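Local coordinates for pheromone response PrgU-like domain-containing protein (Enterococcus faecalis, PDB 2GMQ) that probably acts in the plasmid-encoded pheromone response, with a PUA-like domain that may bind RNA, although its function has not been established, at residues L64-N69 with L73-Y78; I16-K21 with V37-T42; A44-M47 with K51-T54; Q59-L64 with P95-K100. One frame throughout, in Å; residues are numbered along the deposited sequence.

Contact 1 (L64-N69 with L73-Y78)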
# COMPACT_ATOMS: atom_id res chain seq x y z
N LEU A 64 -11.41 -15.73 15.26
CA LEU A 64 -11.11 -14.49 14.50
C LEU A 64 -11.82 -14.62 13.17
O LEU A 64 -11.69 -15.67 12.47
CB LEU A 64 -9.63 -14.32 14.19
CG LEU A 64 -8.64 -14.29 15.32
CD1 LEU A 64 -7.25 -13.96 14.79
CD2 LEU A 64 -9.07 -13.38 16.50
N ASN A 65 -12.60 -13.57 12.83
CA ASN A 65 -13.25 -13.50 11.51
C ASN A 65 -12.39 -12.59 10.60
O ASN A 65 -12.43 -11.34 10.73
CB ASN A 65 -14.66 -12.99 11.69
CG ASN A 65 -15.50 -13.06 10.45
OD1 ASN A 65 -15.14 -13.73 9.46
ND2 ASN A 65 -16.67 -12.39 10.48
N ILE A 66 -11.59 -13.20 9.72
CA ILE A 66 -10.68 -12.44 8.88
C ILE A 66 -11.42 -11.83 7.71
O ILE A 66 -12.13 -12.53 6.99
CB ILE A 66 -9.38 -13.29 8.44
CG1 ILE A 66 -8.65 -13.64 9.77
CG2 ILE A 66 -8.56 -12.47 7.49
CD1 ILE A 66 -7.49 -14.56 9.63
N ILE A 67 -11.28 -10.52 7.57
CA ILE A 67 -12.03 -9.77 6.54
C ILE A 67 -11.11 -9.23 5.45
O ILE A 67 -10.10 -8.55 5.77
CB ILE A 67 -12.70 -8.44 7.23
CG1 ILE A 67 -13.50 -8.74 8.52
CG2 ILE A 67 -13.55 -7.71 6.16
CD1 ILE A 67 -14.56 -9.93 8.16
N LYS A 68 -11.50 -9.38 4.17
CA LYS A 68 -10.68 -8.84 3.07
C LYS A 68 -11.40 -8.99 1.77
O LYS A 68 -12.02 -10.05 1.51
CB LYS A 68 -9.38 -9.58 2.97
CG LYS A 68 -8.56 -9.21 1.75
CD LYS A 68 -7.21 -9.78 1.90
CE LYS A 68 -6.39 -9.35 0.63
NZ LYS A 68 -5.01 -9.79 0.82
N ASN A 69 -11.31 -7.95 0.93
CA ASN A 69 -11.81 -8.04 -0.46
C ASN A 69 -13.27 -8.43 -0.44
O ASN A 69 -13.72 -9.17 -1.27
CB ASN A 69 -10.98 -9.03 -1.28
CG ASN A 69 -9.59 -8.48 -1.64
OD1 ASN A 69 -9.33 -7.26 -1.52
ND2 ASN A 69 -8.70 -9.35 -2.09
N LEU A 73 -13.63 -15.01 6.60
CA LEU A 73 -13.23 -16.43 6.90
C LEU A 73 -13.10 -16.51 8.40
O LEU A 73 -12.21 -15.85 8.98
CB LEU A 73 -11.83 -16.79 6.36
CG LEU A 73 -11.43 -18.29 6.51
CD1 LEU A 73 -12.52 -19.25 6.10
CD2 LEU A 73 -10.17 -18.44 5.64
N ALA A 74 -13.97 -17.30 9.04
CA ALA A 74 -13.81 -17.50 10.51
C ALA A 74 -12.83 -18.60 10.83
O ALA A 74 -12.95 -19.76 10.28
CB ALA A 74 -15.24 -17.87 11.14
N LEU A 75 -11.92 -18.33 11.78
CA LEU A 75 -10.87 -19.30 12.16
C LEU A 75 -10.86 -19.38 13.67
O LEU A 75 -10.84 -18.34 14.32
CB LEU A 75 -9.45 -18.84 11.66
CG LEU A 75 -9.33 -18.85 10.12
CD1 LEU A 75 -7.92 -18.18 9.83
CD2 LEU A 75 -9.47 -20.17 9.40
N GLU A 76 -10.94 -20.60 14.21
CA GLU A 76 -10.82 -20.74 15.67
C GLU A 76 -9.36 -20.56 16.04
O GLU A 76 -8.45 -20.96 15.25
CB GLU A 76 -11.29 -22.11 16.14
CG GLU A 76 -12.66 -22.54 15.65
CD GLU A 76 -13.06 -23.82 16.30
OE1 GLU A 76 -12.48 -24.85 15.92
OE2 GLU A 76 -13.92 -23.80 17.20
N VAL A 77 -9.15 -19.99 17.21
CA VAL A 77 -7.83 -19.84 17.83
C VAL A 77 -7.74 -20.76 19.04
O VAL A 77 -8.75 -21.35 19.46
CB VAL A 77 -7.57 -18.36 18.25
CG1 VAL A 77 -7.76 -17.43 16.99
CG2 VAL A 77 -8.51 -17.95 19.44
N TYR A 78 -6.53 -20.89 19.61
CA TYR A 78 -6.29 -21.58 20.83
C TYR A 78 -6.30 -20.48 21.89
O TYR A 78 -5.32 -19.76 21.99
CB TYR A 78 -4.91 -22.25 20.81
CG TYR A 78 -4.73 -23.38 19.84
CD1 TYR A 78 -5.37 -24.61 20.05
CD2 TYR A 78 -3.87 -23.25 18.73
CE1 TYR A 78 -5.19 -25.72 19.14
CE2 TYR A 78 -3.68 -24.37 17.83
CZ TYR A 78 -4.33 -25.58 18.06
OH TYR A 78 -4.12 -26.62 17.19

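Contact 2 (I16-K21 with V37-T42)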
# COMPACT_ATOMS: atom_id res chain seq x y z
N ILE A 16 -14.16 -12.11 17.14
CA ILE A 16 -13.83 -10.75 16.78
C ILE A 16 -13.39 -10.75 15.31
O ILE A 16 -12.65 -11.69 14.90
CB ILE A 16 -12.72 -10.15 17.69
CG1 ILE A 16 -12.44 -8.71 17.21
CG2 ILE A 16 -11.38 -10.90 17.47
CD1 ILE A 16 -11.61 -7.80 18.17
N ALA A 17 -13.89 -9.77 14.53
CA ALA A 17 -13.50 -9.67 13.13
C ALA A 17 -12.26 -8.75 13.09
O ALA A 17 -12.24 -7.70 13.78
CB ALA A 17 -14.61 -9.07 12.30
N ILE A 18 -11.25 -9.14 12.33
CA ILE A 18 -10.14 -8.22 12.05
C ILE A 18 -9.84 -8.25 10.57
O ILE A 18 -9.78 -9.35 9.95
CB ILE A 18 -8.91 -8.65 12.89
CG1 ILE A 18 -9.23 -8.83 14.36
CG2 ILE A 18 -7.73 -7.71 12.62
CD1 ILE A 18 -8.04 -9.17 15.25
N GLN A 19 -9.74 -7.07 9.94
CA GLN A 19 -9.35 -6.98 8.53
C GLN A 19 -7.96 -7.53 8.33
O GLN A 19 -7.04 -7.32 9.09
CB GLN A 19 -9.50 -5.57 7.94
CG GLN A 19 -8.83 -4.50 8.74
CD GLN A 19 -9.05 -3.10 8.18
OE1 GLN A 19 -9.69 -2.90 7.13
NE2 GLN A 19 -8.34 -2.12 8.78
N GLU A 20 -7.86 -8.40 7.34
CA GLU A 20 -6.61 -9.06 7.04
C GLU A 20 -5.42 -8.08 6.93
O GLU A 20 -4.27 -8.44 7.28
CB GLU A 20 -6.76 -9.81 5.72
CG GLU A 20 -5.62 -10.73 5.44
CD GLU A 20 -4.54 -10.06 4.58
OE1 GLU A 20 -4.61 -8.87 4.16
OE2 GLU A 20 -3.57 -10.76 4.29
N LYS A 21 -5.61 -6.84 6.40
CA LYS A 21 -4.51 -5.92 6.19
C LYS A 21 -3.87 -5.47 7.49
O LYS A 21 -2.81 -4.82 7.46
CB LYS A 21 -4.95 -4.70 5.36
CG LYS A 21 -6.08 -3.86 5.92
CD LYS A 21 -6.32 -2.55 5.22
CE LYS A 21 -7.52 -2.57 4.30
NZ LYS A 21 -7.79 -1.22 3.58
N VAL A 37 -1.13 -15.22 13.84
CA VAL A 37 -1.30 -13.90 13.22
C VAL A 37 -0.95 -12.91 14.35
O VAL A 37 -1.21 -13.18 15.58
CB VAL A 37 -2.74 -13.61 12.74
CG1 VAL A 37 -3.27 -14.76 11.83
CG2 VAL A 37 -3.69 -13.51 13.89
N ARG A 38 -0.31 -11.82 13.98
CA ARG A 38 0.04 -10.82 14.93
C ARG A 38 -0.52 -9.51 14.45
O ARG A 38 -0.36 -9.17 13.30
CB ARG A 38 1.58 -10.83 14.94
CG ARG A 38 2.25 -9.71 15.58
CD ARG A 38 3.77 -9.79 15.15
NE ARG A 38 4.38 -8.53 15.50
CZ ARG A 38 5.43 -8.39 16.33
NH1 ARG A 38 6.01 -9.48 16.87
NH2 ARG A 38 5.89 -7.17 16.61
N LEU A 39 -1.12 -8.70 15.34
CA LEU A 39 -1.62 -7.41 14.89
C LEU A 39 -0.48 -6.48 14.53
O LEU A 39 0.59 -6.42 15.21
CB LEU A 39 -2.45 -6.70 16.01
CG LEU A 39 -3.95 -6.94 15.96
CD1 LEU A 39 -4.62 -6.31 14.82
CD2 LEU A 39 -4.25 -8.49 15.95
N LYS A 40 -0.70 -5.72 13.47
CA LYS A 40 0.24 -4.68 13.09
C LYS A 40 0.33 -3.57 14.14
O LYS A 40 -0.60 -3.38 14.95
CB LYS A 40 -0.12 -4.12 11.72
CG LYS A 40 0.47 -4.97 10.58
CD LYS A 40 0.07 -4.38 9.26
CE LYS A 40 0.72 -5.12 8.10
NZ LYS A 40 -0.21 -5.18 6.95
N ASN A 41 1.43 -2.83 14.14
CA ASN A 41 1.65 -1.86 15.19
C ASN A 41 0.60 -0.75 15.25
O ASN A 41 0.13 -0.38 16.34
CB ASN A 41 3.06 -1.20 15.11
CG ASN A 41 4.20 -2.19 15.38
OD1 ASN A 41 4.05 -3.41 15.48
ND2 ASN A 41 5.38 -1.62 15.49
N THR A 42 0.22 -0.21 14.09
CA THR A 42 -0.74 0.94 14.09
C THR A 42 -2.11 0.51 14.63
O THR A 42 -2.66 1.14 15.53
CB THR A 42 -0.90 1.50 12.67
OG1 THR A 42 0.42 1.92 12.24
CG2 THR A 42 -1.73 2.82 12.75

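Contact 3 (A44-M47 with K51-T54)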
# COMPACT_ATOMS: atom_id res chain seq x y z
N ALA A 44 -2.62 -2.05 16.55
CA ALA A 44 -2.52 -2.40 17.98
C ALA A 44 -2.65 -1.13 18.85
O ALA A 44 -3.28 -1.18 19.94
CB ALA A 44 -1.27 -3.09 18.29
N MSE A 45 -2.05 -0.02 18.39
CA MSE A 45 -2.16 1.22 19.14
C MSE A 45 -3.59 1.70 19.15
O MSE A 45 -4.10 2.06 20.19
CB MSE A 45 -1.23 2.28 18.57
CG MSE A 45 -1.23 3.54 19.43
SE MSE A 45 -0.38 3.32 21.23
CE MSE A 45 1.49 3.53 20.65
N GLU A 46 -4.26 1.68 18.01
CA GLU A 46 -5.69 1.97 17.99
C GLU A 46 -6.46 1.10 18.99
O GLU A 46 -7.26 1.66 19.72
CB GLU A 46 -6.22 1.78 16.55
CG GLU A 46 -7.57 2.38 16.33
CD GLU A 46 -8.33 1.53 15.30
OE1 GLU A 46 -8.34 1.99 14.15
OE2 GLU A 46 -8.88 0.46 15.70
N MSE A 47 -6.24 -0.24 19.02
CA MSE A 47 -6.99 -1.14 19.87
C MSE A 47 -6.63 -0.81 21.32
O MSE A 47 -7.54 -0.91 22.20
CB MSE A 47 -6.63 -2.59 19.56
CG MSE A 47 -7.08 -2.91 18.16
SE MSE A 47 -6.65 -4.83 17.97
CE MSE A 47 -8.00 -5.30 16.56
N LYS A 51 -9.40 -0.03 23.89
CA LYS A 51 -9.56 -1.24 24.69
C LYS A 51 -10.35 -2.33 23.93
O LYS A 51 -11.13 -3.11 24.51
CB LYS A 51 -10.20 -0.80 26.04
CG LYS A 51 -9.50 0.36 26.73
CD LYS A 51 -8.06 -0.02 27.03
CE LYS A 51 -7.17 1.14 27.64
NZ LYS A 51 -7.12 2.52 26.99
N GLN A 52 -10.14 -2.39 22.61
CA GLN A 52 -10.90 -3.32 21.78
C GLN A 52 -10.42 -4.73 22.10
O GLN A 52 -11.24 -5.63 22.35
CB GLN A 52 -10.74 -2.96 20.32
CG GLN A 52 -11.50 -4.03 19.53
CD GLN A 52 -11.64 -3.66 18.10
OE1 GLN A 52 -10.83 -2.96 17.57
NE2 GLN A 52 -12.72 -4.14 17.48
N ILE A 53 -9.11 -4.91 22.20
CA ILE A 53 -8.51 -6.11 22.73
C ILE A 53 -7.53 -5.62 23.76
O ILE A 53 -6.85 -4.58 23.54
CB ILE A 53 -7.76 -6.93 21.67
CG1 ILE A 53 -8.72 -7.28 20.51
CG2 ILE A 53 -7.21 -8.29 22.25
CD1 ILE A 53 -8.03 -7.95 19.35
N THR A 54 -7.52 -6.33 24.88
CA THR A 54 -6.67 -5.94 26.01
C THR A 54 -6.03 -7.15 26.61
O THR A 54 -6.49 -8.26 26.41
CB THR A 54 -7.50 -5.32 27.15
OG1 THR A 54 -8.42 -6.29 27.67
CG2 THR A 54 -8.19 -4.01 26.74
O HOH W 1 -9.97 -0.34 18.06

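Contact 4 (Q59-L64 with P95-K100)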
# COMPACT_ATOMS: atom_id res chain seq x y z
N GLN A 59 -7.91 -13.46 26.04
CA GLN A 59 -8.10 -14.91 26.09
C GLN A 59 -9.58 -15.32 26.06
O GLN A 59 -9.87 -16.50 26.04
CB GLN A 59 -7.26 -15.55 27.21
CG GLN A 59 -5.75 -15.46 26.83
CD GLN A 59 -4.84 -16.46 27.54
OE1 GLN A 59 -5.15 -16.97 28.62
NE2 GLN A 59 -3.68 -16.69 26.95
N GLU A 60 -10.50 -14.35 26.00
CA GLU A 60 -11.93 -14.61 25.80
C GLU A 60 -12.27 -14.94 24.33
O GLU A 60 -13.25 -15.60 24.02
CB GLU A 60 -12.75 -13.40 26.24
CG GLU A 60 -12.41 -12.88 27.64
CD GLU A 60 -13.48 -11.97 28.21
OE1 GLU A 60 -14.48 -11.67 27.53
OE2 GLU A 60 -13.30 -11.53 29.36
N ILE A 61 -11.42 -14.47 23.42
CA ILE A 61 -11.65 -14.64 22.00
C ILE A 61 -11.39 -16.11 21.60
O ILE A 61 -10.34 -16.64 21.87
CB ILE A 61 -10.70 -13.73 21.18
CG1 ILE A 61 -11.05 -12.22 21.38
CG2 ILE A 61 -10.83 -14.09 19.73
CD1 ILE A 61 -9.90 -11.19 21.17
N THR A 62 -12.38 -16.74 20.99
CA THR A 62 -12.27 -18.11 20.50
C THR A 62 -12.15 -18.20 18.96
O THR A 62 -11.73 -19.24 18.45
CB THR A 62 -13.48 -18.93 20.93
OG1 THR A 62 -14.68 -18.36 20.38
CG2 THR A 62 -13.54 -18.97 22.42
N THR A 63 -12.56 -17.14 18.26
CA THR A 63 -12.65 -17.11 16.81
C THR A 63 -12.27 -15.72 16.27
O THR A 63 -12.73 -14.67 16.79
CB THR A 63 -14.14 -17.34 16.44
OG1 THR A 63 -14.54 -18.58 17.02
CG2 THR A 63 -14.26 -17.43 14.90
N LEU A 64 -11.41 -15.73 15.26
CA LEU A 64 -11.11 -14.49 14.50
C LEU A 64 -11.82 -14.62 13.17
O LEU A 64 -11.69 -15.67 12.47
CB LEU A 64 -9.63 -14.32 14.19
CG LEU A 64 -8.64 -14.29 15.32
CD1 LEU A 64 -7.25 -13.96 14.79
CD2 LEU A 64 -9.07 -13.38 16.50
N PRO A 95 -1.06 -7.84 20.23
CA PRO A 95 -1.72 -9.16 20.42
C PRO A 95 -1.29 -10.16 19.33
O PRO A 95 -1.22 -9.76 18.17
CB PRO A 95 -3.21 -8.87 20.20
CG PRO A 95 -3.38 -7.47 19.99
CD PRO A 95 -2.02 -6.77 19.92
N VAL A 96 -1.16 -11.45 19.71
CA VAL A 96 -0.85 -12.52 18.79
C VAL A 96 -1.85 -13.64 19.09
O VAL A 96 -2.11 -13.93 20.29
CB VAL A 96 0.57 -13.06 19.10
CG1 VAL A 96 0.90 -14.28 18.27
CG2 VAL A 96 1.61 -11.92 19.03
N PHE A 97 -2.34 -14.26 18.01
CA PHE A 97 -3.29 -15.40 18.19
C PHE A 97 -2.72 -16.60 17.47
O PHE A 97 -2.16 -16.44 16.37
CB PHE A 97 -4.63 -15.09 17.55
CG PHE A 97 -5.33 -13.96 18.24
CD1 PHE A 97 -6.15 -14.22 19.36
CD2 PHE A 97 -5.19 -12.63 17.74
CE1 PHE A 97 -6.82 -13.18 20.05
CE2 PHE A 97 -5.85 -11.56 18.42
CZ PHE A 97 -6.67 -11.82 19.55
N PHE A 98 -2.91 -17.76 18.08
CA PHE A 98 -2.41 -18.99 17.45
C PHE A 98 -3.60 -19.67 16.85
O PHE A 98 -4.61 -19.88 17.52
CB PHE A 98 -1.71 -19.90 18.41
CG PHE A 98 -0.36 -19.34 18.88
CD1 PHE A 98 0.82 -19.83 18.34
CD2 PHE A 98 -0.33 -18.28 19.75
CE1 PHE A 98 2.07 -19.29 18.74
CE2 PHE A 98 0.92 -17.69 20.21
CZ PHE A 98 2.12 -18.20 19.69
N ILE A 99 -3.46 -19.98 15.58
CA ILE A 99 -4.63 -20.45 14.83
C ILE A 99 -4.85 -21.95 15.05
O ILE A 99 -3.96 -22.75 14.74
CB ILE A 99 -4.48 -20.12 13.36
CG1 ILE A 99 -4.36 -18.59 13.10
CG2 ILE A 99 -5.72 -20.57 12.58
CD1 ILE A 99 -5.37 -17.79 13.88
N LYS A 100 -6.09 -22.31 15.43
CA LYS A 100 -6.50 -23.71 15.60
C LYS A 100 -7.14 -24.34 14.34
O LYS A 100 -6.82 -25.52 13.96
CB LYS A 100 -7.51 -23.76 16.77
CG LYS A 100 -8.16 -25.20 16.95
CD LYS A 100 -8.76 -25.38 18.28
CE LYS A 100 -9.92 -24.47 18.50
NZ LYS A 100 -10.63 -24.79 19.82
O HOH W 2 -11.26 -22.00 19.95

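Contact 1 (L64-N69 with L73-Y78)
L64 and I66 pair with L75 and L73 in the antiparallel beta hairpin of strands 63-68 and 71-76. Both are hydrogen-bonded pairs, and N65 with A74 forms the non-hydrogen-bonded pair between them. L64 N donates to L75 O at 2.8 Å, and L75 N donates back to L64 O over the same distance. The I66 and L73 backbones exchange a second couple of bonds. I66 N donates to L73 O and L73 N to I66 O. A74 CA adds a CH...O contact to L64 O at 3.4 Å.

The side chains of L64, I66, L73 and L75 share the face turned toward F97 and helix 105-112. There F112 packs on I66 and L73. N65 and A74 occupy the other face, where N65 packs on Y49 of the second subunit. The amide of N65 leans back over the partner strand, with CG anti to the backbone N (chi1 -171°). Its OD1 is 3.5 Å from L73 N, but the angle is too poor for a hydrogen bond. Just past the paired residues, V77 meets L64 at about a right angle. In the L64 conformer described, one of two, CG lies 3.7 Å from V77 CG1. I66 has an extended CG1 branch (chi2 173°) that crosses the L75 side chain at a slant, and its CD1 ends 3.7 Å from L75 CD1.

Contact 2 (I16-K21 with V37-T42)
K40 NZ donates a hydrogen bond of 2.7 Å to K21 O. K40 was modelled in two conformers, and the bond is described for one. The amine comes from above the carbonyl plane of K21, 38° out of it. The lysine chain is straight as far as CE and bends only at its last torsion (chi4 144°), which swings NZ onto the oxygen. K40 CD is also near this oxygen, 3.4 Å from K21 O. K21 takes part through its backbone carbonyl; its side chain starts out away from K40. E20 OE1 is 6.4 Å from K40 NZ, too far for an ion pair; it has a long, weak one with K68. K40 is also the N-cap residue of helix 41-50.

Deeper in, I18 and L39 meet tip to tip. I18 CD1 lies 3.9 Å from L39 CD2, and I18 CG2 lies 4.1 Å from L39 CD1. Two methyls of each residue therefore share the touch. L39 starts out to one side, but its end comes nearer I18. L23 packs on both residues. On strand 15-19, A17 N and Q19 N bond to N50 and E46 of the second subunit. I18 belongs to the three-stranded mixed sheet and L39 to the four-stranded antiparallel one. Such apolar contact between two sheets is consistent with the compact beta core of a PUA-like fold.

Contact 3 (A44-M47 with K51-T54)
M47, a selenomethionine, has CG beside its backbone N (chi1 -65°) and an extended chain beyond, which lays SE along I53. Q52 turns the other way, with CG anti to its backbone N (chi1 177°), and slants across the same M47 chain. M47 SE is 3.7 Å from I53 CD1, and the two side chains run side by side in one direction. Q52 OE1 rests 3.8 Å from both M47 CG and M47 CE.

The backbone makes a Schellman motif that ends helix 41-50. Q52 N donates to M47 O at 3.0 Å, and K51 N pairs with W48 O. K51 is the C-prime residue, with positive phi (57°). A water donates to E46 OE2 at 2.7 Å and to Q52 OE1 at 2.8 Å, linking the two. R43 also grips both: its NE makes a salt bridge with E46 OE2, and its NH2 bonds to Q52 OE1. E46 OE1 accepts from Q19 N of the second subunit, so this helix face belongs to the subunit interface. Within the chain, M47 packs on I18 of strand 15-19, while I53 packs on I16 of that strand and on F97 of strand 94-98.

Contact 4 (Q59-L64 with P95-K100)
L64 and I61 close on the ring of F97, and this is the tight part of the contact. L64 CD2 stands over the ring centre, 3.9 Å from the F97 centroid and only 1° off the ring normal, a CH-pi contact. The second methyl sits nearer the root of the ring, with L64 CD1 3.8 Å from F97 CD2. L64 has two modelled conformers, and these distances hold for one of them. I61 comes to the far end of the ring at about a right angle, and its CD1 approaches obliquely to 3.7 Å from F97 CZ. F97 keeps CG beside its backbone N (chi1 -66°), which sends the ring across to both residues. I99 touches more loosely, its CD1 4.4 Å from L64 CD1. All four residues are buried.

The other side is looser and polar. No direct hydrogen bond joins the two segments anywhere; on this side a water bridges them, donating to T62 O at 3.2 Å and accepting from K100 NZ at 2.9 Å. T62 OG1 and T63 OG1 share only a weak bond, and T62 OG1 also pairs with K14 N.

The F97 ring links strand 94-98 of the antiparallel sheet to strand 63-68 of the mixed sheet. I16 of strand 15-19 packs on I61 and L64, V37 of strand 34-39 packs on L64, and the loop residues I58 and S82 pack on F97.

Overall arrangement
From the N terminus, contact 2 closes first, joining strand 15-19 to the end of strand 34-39 and the start of helix 41-50. Contact 3 follows in series, folding the chain back on the end of that helix. Contact 4 opens in the loop that leads into strand 63-68. Its partner comes 31 residues later, and the hairpin of contact 1 forms within that span. Contacts 1 and 4 share L64. Strands 15-19 and 63-68 are sheet neighbours, so contact 2 adjoins contacts 1 and 4. Contact 3 meets contact 2 through M47 and contact 4 through I53. Contacts 1, 2 and 3 also touch the second subunit; contact 4 stays within the chain.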